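Side-chain contacts in polyketide synthase PksJ (Bacillus subtilis subsp. subtilis, PDB 4J1Q), which catalyses stereoselective, NADPH-dependent reduction of alpha- and beta-keto groups as a ketoreductase domain of the bacillaene polyketide assembly line: residues Gln111-Leu116 with Leu158-Asp163; Glu46-Leu51 with Gln97-Lys102; His196-Asp201 with Gln421-Asp426; Phe332-Ser337 with Lys417-Gly422. All coordinates share one frame; numbering follows the deposited sequence.

Contact 1 of 4, residues Gln111-Leu116 with Leu158-Asp163; sequences QAIVPL and LKLKDD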
# COMPACT_ATOMS: atom_id res chain seq x y z
N GLN A 111 -19.19 -2.23 6.51
CA GLN A 111 -18.80 -3.14 5.46
C GLN A 111 -18.66 -2.39 4.16
O GLN A 111 -19.60 -1.69 3.72
CB GLN A 111 -19.84 -4.24 5.29
CG GLN A 111 -20.24 -4.91 6.59
CD GLN A 111 -21.24 -6.03 6.37
OE1 GLN A 111 -22.35 -5.79 5.89
NE2 GLN A 111 -20.85 -7.26 6.69
N ALA A 112 -17.49 -2.51 3.54
CA ALA A 112 -17.24 -1.87 2.27
C ALA A 112 -17.42 -2.89 1.19
O ALA A 112 -16.92 -4.02 1.28
CB ALA A 112 -15.85 -1.29 2.22
N ILE A 113 -18.20 -2.51 0.18
CA ILE A 113 -18.43 -3.40 -0.94
C ILE A 113 -17.64 -2.91 -2.12
O ILE A 113 -17.82 -1.79 -2.57
CB ILE A 113 -19.92 -3.53 -1.27
CG1 ILE A 113 -20.75 -3.58 0.01
CG2 ILE A 113 -20.16 -4.77 -2.09
CD1 ILE A 113 -20.49 -4.77 0.92
N VAL A 114 -16.65 -3.70 -2.49
CA VAL A 114 -15.79 -3.37 -3.61
C VAL A 114 -16.04 -4.44 -4.67
O VAL A 114 -15.94 -5.65 -4.38
CB VAL A 114 -14.29 -3.38 -3.18
CG1 VAL A 114 -13.38 -2.82 -4.28
CG2 VAL A 114 -14.13 -2.63 -1.87
N PRO A 115 -16.48 -4.00 -5.86
CA PRO A 115 -16.58 -4.89 -6.98
C PRO A 115 -15.24 -5.02 -7.69
O PRO A 115 -14.66 -4.02 -8.08
CB PRO A 115 -17.60 -4.19 -7.88
CG PRO A 115 -17.39 -2.73 -7.61
CD PRO A 115 -16.88 -2.62 -6.20
N LEU A 116 -14.73 -6.25 -7.78
CA LEU A 116 -13.64 -6.54 -8.70
C LEU A 116 -14.10 -6.22 -10.11
O LEU A 116 -15.09 -6.74 -10.59
CB LEU A 116 -13.21 -8.00 -8.58
CG LEU A 116 -12.91 -8.48 -7.16
CD1 LEU A 116 -13.56 -9.82 -6.88
CD2 LEU A 116 -11.42 -8.57 -6.92
N LEU A 158 -27.90 -11.95 2.97
CA LEU A 158 -27.60 -12.99 3.96
C LEU A 158 -26.09 -13.11 4.21
O LEU A 158 -25.64 -13.27 5.35
CB LEU A 158 -28.18 -14.35 3.53
CG LEU A 158 -29.71 -14.44 3.44
CD1 LEU A 158 -30.18 -15.78 2.89
CD2 LEU A 158 -30.37 -14.17 4.79
N LYS A 159 -25.30 -13.00 3.15
CA LYS A 159 -23.85 -13.05 3.30
C LYS A 159 -23.36 -11.91 4.18
O LYS A 159 -22.61 -12.11 5.13
CB LYS A 159 -23.17 -13.00 1.94
CG LYS A 159 -23.13 -14.34 1.23
CD LYS A 159 -23.46 -14.19 -0.24
CE LYS A 159 -23.76 -15.56 -0.85
NZ LYS A 159 -22.54 -16.42 -0.90
N LEU A 160 -23.77 -10.70 3.83
CA LEU A 160 -23.35 -9.53 4.59
C LEU A 160 -23.76 -9.72 6.03
O LEU A 160 -22.94 -9.55 6.95
CB LEU A 160 -23.99 -8.26 4.03
CG LEU A 160 -23.64 -7.91 2.59
CD1 LEU A 160 -24.27 -6.59 2.20
CD2 LEU A 160 -22.13 -7.83 2.42
N LYS A 161 -25.03 -10.13 6.22
CA LYS A 161 -25.53 -10.52 7.52
C LYS A 161 -24.70 -11.65 8.12
O LYS A 161 -24.31 -11.58 9.29
CB LYS A 161 -27.01 -10.92 7.44
CG LYS A 161 -27.95 -9.79 7.05
CD LYS A 161 -29.40 -10.24 6.95
CE LYS A 161 -30.30 -9.08 6.55
NZ LYS A 161 -31.74 -9.42 6.50
N ASP A 162 -24.42 -12.67 7.33
CA ASP A 162 -23.57 -13.76 7.81
C ASP A 162 -22.10 -13.31 8.07
O ASP A 162 -21.46 -13.73 9.05
CB ASP A 162 -23.62 -14.95 6.84
CG ASP A 162 -24.79 -15.90 7.12
OD1 ASP A 162 -25.85 -15.43 7.60
OD2 ASP A 162 -24.65 -17.13 6.90
N ASP A 163 -21.58 -12.42 7.24
CA ASP A 163 -20.22 -11.89 7.46
C ASP A 163 -20.19 -11.04 8.72
O ASP A 163 -19.28 -11.18 9.56
CB ASP A 163 -19.73 -11.10 6.25
CG ASP A 163 -19.45 -12.01 5.04
OD1 ASP A 163 -18.88 -13.10 5.24
OD2 ASP A 163 -19.77 -11.62 3.89
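Q111 spans the gap between strand 108-115 and helix 156-164, carrying its amide to the backbone of L160. Its NE2 donates to L160 O at 3.1 Å, with an N-H...O angle of 159°. The acceptor lies close to the plane of the glutamine amide, whereas the donor is tilted out of the carbonyl plane of L160. The reach comes from the torsions: CG sits beside the backbone N, and chi2 (-178°) holds the chain straight, so that the amide stands well off the strand. The other end of the group faces the leucine side chain, with OE1 3.5 Å from L160 CB as the two side chains cross obliquely. NE2 also bonds to Q143 OE1 and OE1 accepts from H47 NE2, so three partners fix the rotation of this buried amide.

Beside it, I113 and L160 meet tip to tip, CD1 of the isoleucine 3.8 Å from CD2 of the leucine. L160 has CG beside its backbone N and an extended chi2 (-176°), which lowers the fork toward the strand; M66 and, on the adjacent strand 140-147, I145 also pack on it. D163 touches the glutamine more lightly, its CB 4.0 Å from Q111 NE2, while its carboxylate is engaged by R179 and the hydroxyl of Y174.

The axes of segments 111-115 and 158-163 approach to 10.9 Å, a distance bridged by side chains of both. Such helix-on-strand packing is characteristic of an alpha/beta layered, Rossmann-like fold, here probably the structural subdomain of a polyketide synthase ketoreductase.

Contact 2 of 4, residues Glu46-Leu51 with Gln97-Lys102; sequences EHIIVL and QSKVRK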
# COMPACT_ATOMS: atom_id res chain seq x y z
N GLU A 46 -25.09 -0.22 15.54
CA GLU A 46 -25.25 0.36 14.21
C GLU A 46 -24.62 -0.48 13.11
O GLU A 46 -23.63 -1.18 13.33
CB GLU A 46 -24.70 1.79 14.18
CG GLU A 46 -25.34 2.68 13.13
CD GLU A 46 -25.11 4.17 13.38
OE1 GLU A 46 -25.09 4.94 12.40
OE2 GLU A 46 -24.95 4.56 14.56
N HIS A 47 -25.23 -0.45 11.93
CA HIS A 47 -24.74 -1.19 10.78
C HIS A 47 -24.66 -0.30 9.58
O HIS A 47 -25.68 0.26 9.12
CB HIS A 47 -25.64 -2.37 10.46
CG HIS A 47 -25.10 -3.27 9.37
ND1 HIS A 47 -25.42 -4.57 9.28
CD2 HIS A 47 -24.20 -3.01 8.33
CE1 HIS A 47 -24.79 -5.12 8.22
NE2 HIS A 47 -24.07 -4.15 7.62
N ILE A 48 -23.44 -0.17 9.05
CA ILE A 48 -23.17 0.69 7.91
C ILE A 48 -22.53 -0.08 6.78
O ILE A 48 -21.62 -0.88 7.00
CB ILE A 48 -22.25 1.86 8.29
CG1 ILE A 48 -22.84 2.63 9.46
CG2 ILE A 48 -22.03 2.78 7.10
CD1 ILE A 48 -22.25 4.01 9.64
N ILE A 49 -23.04 0.15 5.58
CA ILE A 49 -22.48 -0.47 4.39
C ILE A 49 -22.19 0.57 3.32
O ILE A 49 -23.03 1.42 3.04
CB ILE A 49 -23.38 -1.58 3.83
CG1 ILE A 49 -24.77 -1.04 3.51
CG2 ILE A 49 -23.50 -2.71 4.83
CD1 ILE A 49 -25.72 -2.07 2.92
N VAL A 50 -20.96 0.54 2.81
CA VAL A 50 -20.49 1.54 1.85
C VAL A 50 -20.22 0.85 0.53
O VAL A 50 -19.47 -0.12 0.49
CB VAL A 50 -19.20 2.21 2.35
CG1 VAL A 50 -18.73 3.30 1.41
CG2 VAL A 50 -19.39 2.76 3.75
N LEU A 51 -20.86 1.32 -0.54
CA LEU A 51 -20.73 0.72 -1.88
C LEU A 51 -19.90 1.61 -2.79
O LEU A 51 -20.26 2.76 -3.04
CB LEU A 51 -22.10 0.48 -2.53
CG LEU A 51 -23.32 0.25 -1.65
CD1 LEU A 51 -24.59 0.42 -2.48
CD2 LEU A 51 -23.26 -1.15 -1.04
N GLN A 97 -14.85 10.07 11.75
CA GLN A 97 -14.75 11.23 12.63
C GLN A 97 -16.09 11.56 13.25
O GLN A 97 -16.18 11.76 14.46
CB GLN A 97 -14.26 12.45 11.85
CG GLN A 97 -12.77 12.47 11.64
CD GLN A 97 -12.32 13.68 10.85
OE1 GLN A 97 -13.04 14.18 9.98
NE2 GLN A 97 -11.12 14.16 11.13
N SER A 98 -17.12 11.61 12.42
CA SER A 98 -18.46 12.01 12.85
C SER A 98 -19.02 11.03 13.87
O SER A 98 -19.61 11.42 14.86
CB SER A 98 -19.41 12.05 11.66
OG SER A 98 -20.11 10.83 11.56
N LYS A 99 -18.88 9.75 13.56
CA LYS A 99 -19.49 8.71 14.36
C LYS A 99 -18.69 8.48 15.62
O LYS A 99 -18.94 7.55 16.36
CB LYS A 99 -19.59 7.42 13.54
CG LYS A 99 -20.57 7.51 12.37
CD LYS A 99 -21.84 8.25 12.75
CE LYS A 99 -23.02 7.29 12.90
NZ LYS A 99 -23.82 7.17 11.64
N VAL A 100 -17.75 9.37 15.87
CA VAL A 100 -16.75 9.11 16.88
C VAL A 100 -17.36 8.98 18.28
O VAL A 100 -16.95 8.14 19.06
CB VAL A 100 -15.66 10.18 16.87
CG1 VAL A 100 -16.15 11.46 17.55
CG2 VAL A 100 -14.41 9.64 17.54
N ARG A 101 -18.34 9.83 18.57
CA ARG A 101 -19.01 9.78 19.86
C ARG A 101 -19.77 8.47 20.03
O ARG A 101 -19.75 7.87 21.09
CB ARG A 101 -19.94 10.98 20.04
CG ARG A 101 -19.67 11.81 21.29
CD ARG A 101 -19.89 13.30 21.05
NE ARG A 101 -19.00 13.80 20.00
CZ ARG A 101 -18.98 15.05 19.55
NH1 ARG A 101 -19.80 15.97 20.07
NH2 ARG A 101 -18.14 15.38 18.58
N LYS A 102 -20.41 8.00 18.96
CA LYS A 102 -21.08 6.70 19.00
C LYS A 102 -20.11 5.57 19.34
O LYS A 102 -20.34 4.79 20.27
CB LYS A 102 -21.78 6.41 17.68
CG LYS A 102 -22.93 7.34 17.35
CD LYS A 102 -23.58 6.90 16.04
CE LYS A 102 -24.77 7.77 15.69
NZ LYS A 102 -25.35 7.37 14.37
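E46 and K99 form one arm of a salt-bridge network: K99 NZ donates to E46 OE1 at 2.7 Å, meeting it on the syn side and 22° out of the carboxylate plane. K102 reaches the other oxygen, its NZ 2.8 Å from E46 OE2, although the position of this ammonium group is less certain. The network ties the start of strand 46-52 to the junction of helices 81-98 and 100-105, on one side of a Rossmann-like alpha/beta layer that is probably the structural subdomain of the ketoreductase.

The two lysines arrive by different routes. K102 runs out fully extended beyond CG, whereas K99 is bent at chi2, chi3 and chi4, which brings its ammonium between E46 OE1 and the end of I48. Each crosses the glutamate chain at about a right angle. E46 itself has CG anti to its backbone N (chi1 -154°) and an extended chain, which lifts the carboxylate toward the helices.

Further along the strand, buried I48 packs against I72 of strand 70-74 and points its CD1 at K99 NZ, 4.1 Å away, tip to tip.

Contact 3 of 4, residues His196-Asp201 with Gln421-Asp426; sequences HMPWRD and QGIVSD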
# COMPACT_ATOMS: atom_id res chain seq x y z
N HIS A 196 20.22 -13.90 -6.38
CA HIS A 196 20.11 -13.36 -7.73
C HIS A 196 19.75 -11.91 -7.66
O HIS A 196 19.19 -11.46 -6.66
CB HIS A 196 18.99 -14.08 -8.49
CG HIS A 196 19.44 -15.29 -9.26
ND1 HIS A 196 19.21 -15.43 -10.58
CD2 HIS A 196 20.04 -16.48 -8.85
CE1 HIS A 196 19.68 -16.62 -11.00
NE2 HIS A 196 20.19 -17.26 -9.94
N MET A 197 20.03 -11.18 -8.74
CA MET A 197 19.80 -9.74 -8.73
C MET A 197 19.35 -9.17 -10.06
O MET A 197 19.59 -9.75 -11.11
CB MET A 197 21.03 -9.02 -8.23
CG MET A 197 21.42 -9.48 -6.84
SD MET A 197 23.03 -8.86 -6.36
CE MET A 197 22.99 -9.26 -4.61
N PRO A 198 18.66 -8.03 -10.01
CA PRO A 198 17.98 -7.46 -11.16
C PRO A 198 18.82 -6.43 -11.91
O PRO A 198 18.36 -5.86 -12.91
CB PRO A 198 16.78 -6.76 -10.52
CG PRO A 198 17.27 -6.36 -9.17
CD PRO A 198 18.13 -7.51 -8.74
N TRP A 199 20.02 -6.16 -11.42
CA TRP A 199 20.84 -5.07 -11.94
C TRP A 199 21.43 -5.30 -13.32
O TRP A 199 22.00 -6.36 -13.59
CB TRP A 199 21.95 -4.75 -10.96
CG TRP A 199 21.46 -4.59 -9.55
CD1 TRP A 199 21.91 -5.25 -8.41
CD2 TRP A 199 20.35 -3.74 -9.09
NE1 TRP A 199 21.23 -4.80 -7.29
CE2 TRP A 199 20.26 -3.93 -7.64
CE3 TRP A 199 19.48 -2.87 -9.71
CZ2 TRP A 199 19.34 -3.26 -6.87
CZ3 TRP A 199 18.55 -2.18 -8.93
CH2 TRP A 199 18.47 -2.38 -7.54
N ARG A 200 21.28 -4.30 -14.19
CA ARG A 200 22.08 -4.19 -15.42
C ARG A 200 23.19 -3.18 -15.22
O ARG A 200 22.94 -2.01 -14.88
CB ARG A 200 21.20 -3.74 -16.59
CG ARG A 200 20.14 -4.74 -16.97
CD ARG A 200 19.31 -4.24 -18.14
NE ARG A 200 18.26 -5.19 -18.48
CZ ARG A 200 17.34 -4.98 -19.41
NH1 ARG A 200 17.33 -3.84 -20.10
NH2 ARG A 200 16.41 -5.90 -19.64
N ASP A 201 24.42 -3.62 -15.49
CA ASP A 201 25.62 -2.84 -15.17
C ASP A 201 25.57 -1.48 -15.84
O ASP A 201 25.88 -0.46 -15.23
CB ASP A 201 26.89 -3.58 -15.58
CG ASP A 201 27.33 -4.60 -14.54
OD1 ASP A 201 27.62 -4.21 -13.38
OD2 ASP A 201 27.38 -5.79 -14.88
N GLN A 421 15.35 -11.39 -2.24
CA GLN A 421 14.49 -12.56 -2.13
C GLN A 421 13.07 -12.27 -2.65
O GLN A 421 12.41 -13.17 -3.17
CB GLN A 421 14.40 -13.01 -0.68
CG GLN A 421 15.65 -13.64 -0.13
CD GLN A 421 15.46 -14.09 1.31
OE1 GLN A 421 14.34 -14.38 1.73
NE2 GLN A 421 16.55 -14.13 2.06
N GLY A 422 12.60 -11.04 -2.46
CA GLY A 422 11.24 -10.69 -2.85
C GLY A 422 11.10 -10.65 -4.36
O GLY A 422 10.08 -11.02 -4.90
N ILE A 423 12.16 -10.22 -5.03
CA ILE A 423 12.14 -10.14 -6.48
C ILE A 423 12.05 -11.54 -7.10
O ILE A 423 11.16 -11.80 -7.91
CB ILE A 423 13.38 -9.43 -7.02
CG1 ILE A 423 13.40 -7.98 -6.52
CG2 ILE A 423 13.43 -9.52 -8.54
CD1 ILE A 423 14.46 -7.10 -7.16
N VAL A 424 12.98 -12.42 -6.72
CA VAL A 424 13.03 -13.76 -7.29
C VAL A 424 11.73 -14.54 -7.08
O VAL A 424 11.31 -15.29 -7.96
CB VAL A 424 14.26 -14.58 -6.80
CG1 VAL A 424 15.51 -13.71 -6.73
CG2 VAL A 424 14.00 -15.25 -5.46
N SER A 425 11.06 -14.35 -5.95
CA SER A 425 9.78 -15.02 -5.71
C SER A 425 8.68 -14.56 -6.68
O SER A 425 7.88 -15.36 -7.14
CB SER A 425 9.35 -14.85 -4.26
OG SER A 425 8.92 -13.52 -4.01
N ASP A 426 8.71 -13.28 -7.03
CA ASP A 426 7.85 -12.72 -8.09
C ASP A 426 6.38 -12.62 -7.75
O ASP A 426 5.52 -12.70 -8.62
CB ASP A 426 8.03 -13.44 -9.43
CG ASP A 426 7.72 -12.54 -10.63
OD1 ASP A 426 7.66 -11.31 -10.45
OD2 ASP A 426 7.52 -13.04 -11.74
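P198 lays its ring across the end of I423, the two side chains crossing at about a right angle. The delta methyl does the touching: I423 CD1 is 3.5 Å from P198 CG and 4.0 Å from P198 CD, so it sits against the outer part of the pyrrolidine ring. I423 projects this methyl with CG1 beside its backbone N and an extended chi2 (-171°), a reach that also lets its side chain pack on I334.

A second, more exposed touch is made one residue along the helix, where V424 CG1 comes 3.9 Å from H196 CB. The imidazole turns away from it, leaving the contact to the root of the histidine side chain. No hydrogen bond crosses between the segments, and the pairing is apolar throughout.

Residues 196-201 lie in the connection between strands 178-186 and 204-208, the latter being the strand before a glycine-rich turn (G210, G212, G215) that fits the GxGxxG pattern of Rossmann folds, and the contact fastens this approach to the end of helix 412-425. Other neighbours pack on P198 as well: its CG stands 4.0 Å above the centre of one face of the W199 ring, while Y420 and F332 also touch the proline. W199 NE1 lies close to the hydroxyl of Y420, too short in the model for the bond to be more than probable.

At the helix end, S425 OG turns back to donate to G422 O at 2.9 Å, approaching from above the carbonyl plane.

Contact 4 of 4, residues Phe332-Ser337 with Lys417-Gly422; sequences FFIFFS and KAFYQG. With NDP (NADPH dihydro-nicotinamide-adenine-dinucleotide phosphate), chain B.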
# COMPACT_ATOMS: atom_id res chain seq x y z
N PHE A 332 11.71 -4.01 -13.73
CA PHE A 332 10.87 -4.02 -12.52
C PHE A 332 10.20 -2.67 -12.24
O PHE A 332 10.63 -1.62 -12.74
CB PHE A 332 11.67 -4.48 -11.29
CG PHE A 332 12.90 -3.64 -11.01
CD1 PHE A 332 12.78 -2.34 -10.55
CD2 PHE A 332 14.18 -4.18 -11.19
CE1 PHE A 332 13.91 -1.58 -10.28
CE2 PHE A 332 15.31 -3.42 -10.94
CZ PHE A 332 15.18 -2.12 -10.48
N PHE A 333 9.09 -2.72 -11.50
CA PHE A 333 8.50 -1.54 -10.91
C PHE A 333 8.12 -1.93 -9.49
O PHE A 333 7.22 -2.75 -9.29
CB PHE A 333 7.26 -1.12 -11.71
CG PHE A 333 6.81 0.31 -11.49
CD1 PHE A 333 7.05 0.96 -10.29
CD2 PHE A 333 6.00 0.93 -12.44
CE1 PHE A 333 6.54 2.25 -10.06
CE2 PHE A 333 5.50 2.21 -12.22
CZ PHE A 333 5.74 2.87 -11.01
N ILE A 334 8.91 -1.48 -8.52
CA ILE A 334 8.74 -1.89 -7.13
C ILE A 334 8.26 -0.74 -6.26
O ILE A 334 8.86 0.33 -6.26
CB ILE A 334 10.06 -2.41 -6.55
CG1 ILE A 334 10.40 -3.81 -7.11
CG2 ILE A 334 10.01 -2.40 -5.03
CD1 ILE A 334 11.88 -4.10 -7.12
N PHE A 335 7.15 -0.95 -5.56
CA PHE A 335 6.63 0.07 -4.64
C PHE A 335 7.21 -0.19 -3.25
O PHE A 335 7.13 -1.31 -2.74
CB PHE A 335 5.09 0.00 -4.54
CG PHE A 335 4.39 -0.22 -5.85
CD1 PHE A 335 3.19 -0.91 -5.89
CD2 PHE A 335 4.89 0.31 -7.03
CE1 PHE A 335 2.55 -1.17 -7.09
CE2 PHE A 335 4.26 0.07 -8.24
CZ PHE A 335 3.09 -0.67 -8.27
N PHE A 336 7.62 0.87 -2.58
CA PHE A 336 7.98 0.77 -1.16
C PHE A 336 6.81 1.08 -0.24
O PHE A 336 6.56 2.24 0.13
CB PHE A 336 9.19 1.65 -0.83
CG PHE A 336 10.51 1.06 -1.28
CD1 PHE A 336 10.54 -0.12 -2.03
CD2 PHE A 336 11.71 1.65 -0.91
CE1 PHE A 336 11.74 -0.67 -2.43
CE2 PHE A 336 12.91 1.11 -1.32
CZ PHE A 336 12.94 -0.06 -2.07
N SER A 337 6.04 0.05 0.07
CA SER A 337 4.84 0.20 0.90
C SER A 337 5.26 -0.09 2.34
O SER A 337 6.45 -0.18 2.64
CB SER A 337 3.76 -0.80 0.42
OG SER A 337 2.64 -0.83 1.29
N LYS A 417 18.62 -8.16 1.65
CA LYS A 417 18.43 -9.57 1.40
C LYS A 417 16.96 -9.87 1.10
O LYS A 417 16.64 -10.50 0.10
CB LYS A 417 18.95 -10.42 2.56
CG LYS A 417 20.46 -10.34 2.73
CD LYS A 417 20.96 -11.21 3.88
CE LYS A 417 22.39 -10.82 4.28
NZ LYS A 417 23.04 -11.84 5.15
N ALA A 418 16.07 -9.34 1.93
CA ALA A 418 14.64 -9.51 1.72
C ALA A 418 14.20 -8.88 0.40
O ALA A 418 13.41 -9.44 -0.34
CB ALA A 418 13.88 -8.88 2.87
N PHE A 419 14.80 -7.75 0.07
CA PHE A 419 14.52 -7.11 -1.19
C PHE A 419 14.84 -8.01 -2.36
O PHE A 419 14.02 -8.15 -3.26
CB PHE A 419 15.29 -5.81 -1.29
CG PHE A 419 15.19 -5.15 -2.63
CD1 PHE A 419 14.09 -4.36 -2.97
CD2 PHE A 419 16.26 -5.22 -3.54
CE1 PHE A 419 14.03 -3.71 -4.19
CE2 PHE A 419 16.22 -4.56 -4.75
CZ PHE A 419 15.13 -3.76 -5.07
N TYR A 420 16.03 -8.63 -2.35
CA TYR A 420 16.43 -9.55 -3.41
C TYR A 420 15.58 -10.83 -3.42
O TYR A 420 15.11 -11.26 -4.47
CB TYR A 420 17.94 -9.88 -3.33
CG TYR A 420 18.82 -8.73 -3.79
CD1 TYR A 420 18.64 -8.16 -5.05
CD2 TYR A 420 19.77 -8.16 -2.95
CE1 TYR A 420 19.37 -7.06 -5.46
CE2 TYR A 420 20.52 -7.06 -3.35
CZ TYR A 420 20.32 -6.52 -4.62
OH TYR A 420 21.08 -5.46 -5.06
N GLN A 421 15.35 -11.39 -2.24
CA GLN A 421 14.49 -12.56 -2.13
C GLN A 421 13.07 -12.27 -2.65
O GLN A 421 12.41 -13.17 -3.17
CB GLN A 421 14.40 -13.01 -0.68
CG GLN A 421 15.65 -13.64 -0.13
CD GLN A 421 15.46 -14.09 1.31
OE1 GLN A 421 14.34 -14.38 1.73
NE2 GLN A 421 16.55 -14.13 2.06
N GLY A 422 12.60 -11.04 -2.46
CA GLY A 422 11.24 -10.69 -2.85
C GLY A 422 11.10 -10.65 -4.36
O GLY A 422 10.08 -11.02 -4.90
PA NDP B . 11.74 9.57 3.96
O1A NDP B . 10.65 10.55 4.40
O2A NDP B . 13.18 9.68 4.38
O5B NDP B . 11.68 9.41 2.38
C5B NDP B . 10.52 9.84 1.65
C4B NDP B . 11.05 10.75 0.55
O4B NDP B . 9.97 11.03 -0.36
C3B NDP B . 11.45 12.10 1.13
O3B NDP B . 12.84 12.25 0.74
C2B NDP B . 10.57 13.12 0.42
O2B NDP B . 11.38 14.23 -0.08
C1B NDP B . 10.05 12.38 -0.80
N9A NDP B . 8.68 12.88 -1.10
C8A NDP B . 7.65 13.10 -0.20
N7A NDP B . 6.55 13.56 -0.92
C5A NDP B . 6.89 13.57 -2.28
C6A NDP B . 6.22 13.92 -3.45
N6A NDP B . 4.93 14.42 -3.43
N1A NDP B . 6.85 13.82 -4.65
C2A NDP B . 8.14 13.40 -4.71
N3A NDP B . 8.82 13.09 -3.59
C4A NDP B . 8.21 13.13 -2.36
O3 NDP B . 11.21 8.10 4.35
PN NDP B . 12.05 6.79 3.98
O1N NDP B . 12.34 6.17 5.35
O2N NDP B . 13.10 7.08 2.93
O5D NDP B . 10.92 5.88 3.27
C5D NDP B . 10.99 5.47 1.90
C4D NDP B . 9.64 4.81 1.54
O4D NDP B . 9.54 3.53 2.22
C3D NDP B . 8.45 5.65 2.05
O3D NDP B . 7.40 5.68 1.06
C2D NDP B . 8.02 4.94 3.30
O2D NDP B . 6.61 5.10 3.46
C1D NDP B . 8.43 3.48 3.09
N1N NDP B . 8.79 2.83 4.36
C2N NDP B . 9.87 3.23 5.08
C3N NDP B . 10.18 2.65 6.33
C7N NDP B . 11.41 3.10 7.12
O7N NDP B . 11.83 2.37 8.03
N7N NDP B . 11.96 4.32 6.89
C4N NDP B . 9.31 1.66 6.88
C5N NDP B . 8.18 1.29 6.12
C6N NDP B . 7.95 1.91 4.87
P2B NDP B . 10.75 15.71 -0.30
O1X NDP B . 10.06 15.98 1.06
O2X NDP B . 12.02 16.48 -0.64
O3X NDP B . 9.77 15.61 -1.45
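Segments 332-337 and 417-422 come nearest at I334 and F419, whose CA atoms are 9.8 Å apart, so the layers meet through side chains alone. F419 supplies the helix side. Its CG lies anti to the backbone N (chi1 173°), which directs the ring at the strand, and the CE1-CZ side leads. The delta methyl of I334 meets that side obliquely: I334 CD1 is 3.7 Å from F419 CE1 and 3.9 Å from F419 CZ.

F336, two residues on, brings its own CE1 to 4.2 Å from F419 CE1. The atom of F419 lies at the edge of the F336 ring, near its plane, and the two side chains cross at about a right angle. F218 meets both phenylalanines edge-to-face, making a buried aromatic cluster to which W383 adds another edge-to-face partner for F336.

Strand 332-338 belongs to the parallel sheet of the Rossmann fold that binds NADPH, between strands 286-289 and 377-383, and helix 412-425 packs over it. F336 and S337 belong to the cofactor pocket, so one member of the cluster, F336, also borders the nicotinamide end of the cofactor. F336 CB rests 3.6 Å from O4D of the nicotinamide ribose, while S337 O lies 3.4 Å from C6N of the nicotinamide ring. The S337 side chain points elsewhere, its OG bonded to D359 OD1 and N355 O.

On the helix, F419 also packs against its neighbour, with F419 CD2 standing 4.0 Å above one face of the Y420 ring, offset toward the rim.

How the contacts relate
From the N terminus, contact 2 closes first, where the chain returns at the helical junction 97-102 to strand 46-52. The chain then passes through helix 100-105 into strand 108-115, and contact 1 closes a second loop at helix 156-164. These loops follow in series, yet the contacts touch because their strands are neighbours, with I113 N and V50 O probably hydrogen-bonded. On the opposite side of the chain's centre, contact 3 closes a far longer loop, from 196-201 to 421-426. Contact 4 starts within it, at strand 332-338, and returns to the same helix, 412-425, sharing Q421 and G422. The centres of contacts 1 and 4 are about 32 Å apart.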